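Local coordinates for protein extracellular endo-alpha-(1->5)-L-arabinanase 1 (Bacillus subtilis, PDB 1UV4) that cleaves internal alpha-1,5-arabinofuranosidic linkages of linear arabinan and branched sugar beet arabinan, using a calcium cofactor, in the breakdown of plant cell walls, at residues A[147-158]-A[169-177]. Numbering follows the deposited sequence.
Sequences AFGSFWSGIKLT and GSLYSIAAR. With EDO (1,2-ethanediol), chain F.
Ile155 meets both Ile174 and Ala175 across a classic beta bulge, which shifts the antiparallel register of strands 155-158 and 170-175 by one residue at the outer edge of one blade of the five-bladed beta-propeller of this glycoside hydrolase family 43 enzyme. The backbone ladder survives the shift: Ile155 N donates to Ala175 O (2.8 Å), while Ile174 N returns a nearly straight bond to Ile155 O (177°). Beyond the bulge, Leu157 and Tyr172 exchange two further bonds, that from Tyr172 N to Leu157 O being 2.8 Å long.

Apolar contacts form on both faces. With CG1 set between the backbone N and the carbonyl carbon (chi1 60°), Ile174 brings CG1 to 3.7 Å from Ile155 CG2 and CD1 against Leu157 CB; strands 184-192 and 195-203 of the next blade pack against it. On the other face Leu171 CD1 lies 3.9 Å from Phe148 CE1, and Lys156 CB sits above one face of the Phe148 ring, toward its rim.

The polar contacts centre on Lys156. Bent at chi2 (-56°), its chain brings NZ to Ser173 OG (2.9 Å) and Ser153 OG (2.8 Å); Asn128 O also holds the latter hydroxyl. Ethanediol, probably from crystallisation, bridges Lys156 and Ser173. The ammonium thus ties the edge strand to the 151-154 turn, whose Phe151 and Trp152 probably bind substrate.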
# COMPACT_ATOMS: atom_id res chain seq x y z
N ALA A 147 -6.02 -6.84 0.91
CA ALA A 147 -5.37 -6.71 2.23
C ALA A 147 -5.36 -5.23 2.61
O ALA A 147 -5.42 -4.33 1.78
CB ALA A 147 -4.00 -7.26 2.19
N PHE A 148 -5.34 -4.98 3.91
CA PHE A 148 -5.26 -3.61 4.42
C PHE A 148 -4.87 -3.61 5.88
O PHE A 148 -4.79 -4.61 6.52
CB PHE A 148 -6.59 -2.85 4.21
CG PHE A 148 -7.73 -3.37 5.05
CD1 PHE A 148 -8.55 -4.38 4.57
CD2 PHE A 148 -7.94 -2.90 6.33
CE1 PHE A 148 -9.56 -4.85 5.32
CE2 PHE A 148 -8.98 -3.39 7.11
CZ PHE A 148 -9.79 -4.37 6.60
N GLY A 149 -4.59 -2.43 6.37
CA GLY A 149 -4.40 -2.19 7.80
C GLY A 149 -3.23 -1.30 8.18
O GLY A 149 -2.30 -1.07 7.42
N SER A 150 -3.30 -0.82 9.42
CA SER A 150 -2.31 0.03 10.04
C SER A 150 -2.62 0.11 11.53
O SER A 150 -3.69 0.60 11.91
CB SER A 150 -2.39 1.42 9.45
OG SER A 150 -1.45 2.30 10.04
N PHE A 151 -1.68 -0.33 12.34
CA PHE A 151 -1.77 -0.24 13.81
C PHE A 151 -2.95 -1.04 14.35
O PHE A 151 -3.51 -1.89 13.63
CB PHE A 151 -1.71 1.23 14.29
CG PHE A 151 -0.32 1.77 14.37
CD1 PHE A 151 0.33 2.22 13.24
CD2 PHE A 151 0.38 1.73 15.57
CE1 PHE A 151 1.63 2.71 13.34
CE2 PHE A 151 1.69 2.23 15.67
CZ PHE A 151 2.30 2.71 14.55
N TRP A 152 -3.23 -0.89 15.63
CA TRP A 152 -4.21 -1.75 16.31
C TRP A 152 -3.84 -3.22 16.09
O TRP A 152 -2.66 -3.51 16.31
CB TRP A 152 -5.63 -1.36 15.96
CG TRP A 152 -6.03 0.01 16.49
CD1 TRP A 152 -6.61 0.28 17.71
CD2 TRP A 152 -5.81 1.28 15.87
NE1 TRP A 152 -6.78 1.65 17.86
CE2 TRP A 152 -6.33 2.26 16.72
CE3 TRP A 152 -5.27 1.69 14.63
CZ2 TRP A 152 -6.30 3.63 16.42
CZ3 TRP A 152 -5.22 3.04 14.35
CH2 TRP A 152 -5.74 3.99 15.22
N SER A 153 -4.76 -4.10 15.71
CA SER A 153 -4.43 -5.54 15.63
C SER A 153 -3.81 -5.88 14.26
O SER A 153 -3.57 -7.08 14.00
CB SER A 153 -5.65 -6.42 15.92
OG SER A 153 -6.60 -6.41 14.89
N GLY A 154 -3.51 -4.87 13.42
CA GLY A 154 -2.67 -5.08 12.25
C GLY A 154 -3.35 -5.27 10.91
O GLY A 154 -4.34 -4.67 10.58
N ILE A 155 -2.78 -6.20 10.14
CA ILE A 155 -3.15 -6.44 8.75
C ILE A 155 -4.23 -7.48 8.59
O ILE A 155 -4.18 -8.57 9.17
CB ILE A 155 -1.90 -6.86 7.98
CG1 ILE A 155 -0.76 -5.86 8.26
CG2 ILE A 155 -2.18 -6.96 6.47
CD1 ILE A 155 -1.00 -4.46 7.94
N LYS A 156 -5.25 -7.06 7.82
CA LYS A 156 -6.44 -7.86 7.56
C LYS A 156 -6.51 -8.20 6.07
O LYS A 156 -5.89 -7.55 5.26
CB LYS A 156 -7.67 -7.11 7.96
CG LYS A 156 -7.68 -6.58 9.41
CD LYS A 156 -7.46 -7.65 10.46
CE LYS A 156 -7.32 -7.09 11.83
NZ LYS A 156 -7.15 -8.18 12.83
N LEU A 157 -7.33 -9.19 5.78
CA LEU A 157 -7.50 -9.75 4.44
C LEU A 157 -8.94 -10.21 4.21
O LEU A 157 -9.51 -10.86 5.05
CB LEU A 157 -6.55 -10.92 4.25
CG LEU A 157 -6.61 -11.68 2.94
CD1 LEU A 157 -6.01 -10.87 1.83
CD2 LEU A 157 -5.92 -13.06 3.08
N THR A 158 -9.52 -9.81 3.07
CA THR A 158 -10.81 -10.31 2.67
C THR A 158 -10.76 -10.68 1.18
O THR A 158 -10.11 -10.03 0.37
CB THR A 158 -11.92 -9.25 2.92
OG1 THR A 158 -13.19 -9.75 2.48
CG2 THR A 158 -11.65 -7.97 2.15
N GLY A 169 -17.34 -12.68 2.19
CA GLY A 169 -16.84 -13.64 3.17
C GLY A 169 -16.30 -13.01 4.44
O GLY A 169 -16.64 -11.89 4.83
N SER A 170 -15.44 -13.78 5.12
CA SER A 170 -14.87 -13.42 6.40
C SER A 170 -13.66 -12.50 6.27
O SER A 170 -12.96 -12.49 5.26
CB SER A 170 -14.43 -14.68 7.17
OG SER A 170 -15.42 -15.69 7.21
N LEU A 171 -13.41 -11.75 7.32
CA LEU A 171 -12.23 -10.93 7.46
C LEU A 171 -11.16 -11.70 8.21
O LEU A 171 -11.37 -12.09 9.36
CB LEU A 171 -12.59 -9.63 8.20
CG LEU A 171 -11.54 -8.53 8.15
CD1 LEU A 171 -11.24 -8.03 6.72
CD2 LEU A 171 -11.95 -7.34 9.02
N TYR A 172 -10.00 -11.90 7.58
CA TYR A 172 -8.90 -12.70 8.11
C TYR A 172 -7.80 -11.77 8.63
O TYR A 172 -7.66 -10.63 8.17
CB TYR A 172 -8.30 -13.60 7.02
CG TYR A 172 -9.27 -14.62 6.45
CD1 TYR A 172 -9.38 -15.88 7.00
CD2 TYR A 172 -10.06 -14.33 5.36
CE1 TYR A 172 -10.27 -16.83 6.47
CE2 TYR A 172 -10.93 -15.27 4.83
CZ TYR A 172 -11.03 -16.51 5.38
OH TYR A 172 -11.90 -17.47 4.87
N SER A 173 -7.09 -12.26 9.62
CA SER A 173 -5.91 -11.59 10.19
C SER A 173 -4.65 -12.25 9.69
O SER A 173 -4.50 -13.45 9.79
CB SER A 173 -5.95 -11.67 11.71
OG SER A 173 -7.10 -11.02 12.19
N ILE A 174 -3.74 -11.45 9.12
CA ILE A 174 -2.52 -12.03 8.52
C ILE A 174 -1.18 -11.48 9.00
O ILE A 174 -0.15 -12.13 8.79
CB ILE A 174 -2.58 -12.00 6.96
CG1 ILE A 174 -2.72 -10.60 6.41
CG2 ILE A 174 -3.69 -12.93 6.45
CD1 ILE A 174 -2.59 -10.54 4.88
N ALA A 175 -1.17 -10.33 9.70
CA ALA A 175 0.07 -9.87 10.35
C ALA A 175 -0.28 -8.95 11.48
O ALA A 175 -1.24 -8.20 11.40
CB ALA A 175 1.07 -9.18 9.37
N ALA A 176 0.49 -9.05 12.56
CA ALA A 176 0.27 -8.21 13.75
C ALA A 176 1.60 -8.02 14.48
O ALA A 176 2.52 -8.81 14.35
CB ALA A 176 -0.74 -8.90 14.66
N ARG A 177 1.68 -6.98 15.32
CA ARG A 177 2.80 -6.81 16.22
C ARG A 177 2.29 -6.57 17.63
O ARG A 177 2.39 -5.48 18.16
CB ARG A 177 3.72 -5.68 15.81
CG ARG A 177 4.33 -5.85 14.41
CD ARG A 177 5.29 -4.75 14.11
NE ARG A 177 6.57 -4.91 14.76
CZ ARG A 177 7.46 -3.95 14.91
NH1 ARG A 177 7.19 -2.71 14.49
NH2 ARG A 177 8.61 -4.20 15.50
C1 EDO F . -10.65 -11.33 12.00
O1 EDO F . -9.56 -12.23 11.96
C2 EDO F . -10.17 -9.95 11.61
O2 EDO F . -10.06 -9.16 12.77
O HOH W 1 -0.79 -5.67 15.97
O HOH W 2 -13.17 -13.23 2.69
O HOH W 3 -15.26 -9.68 4.22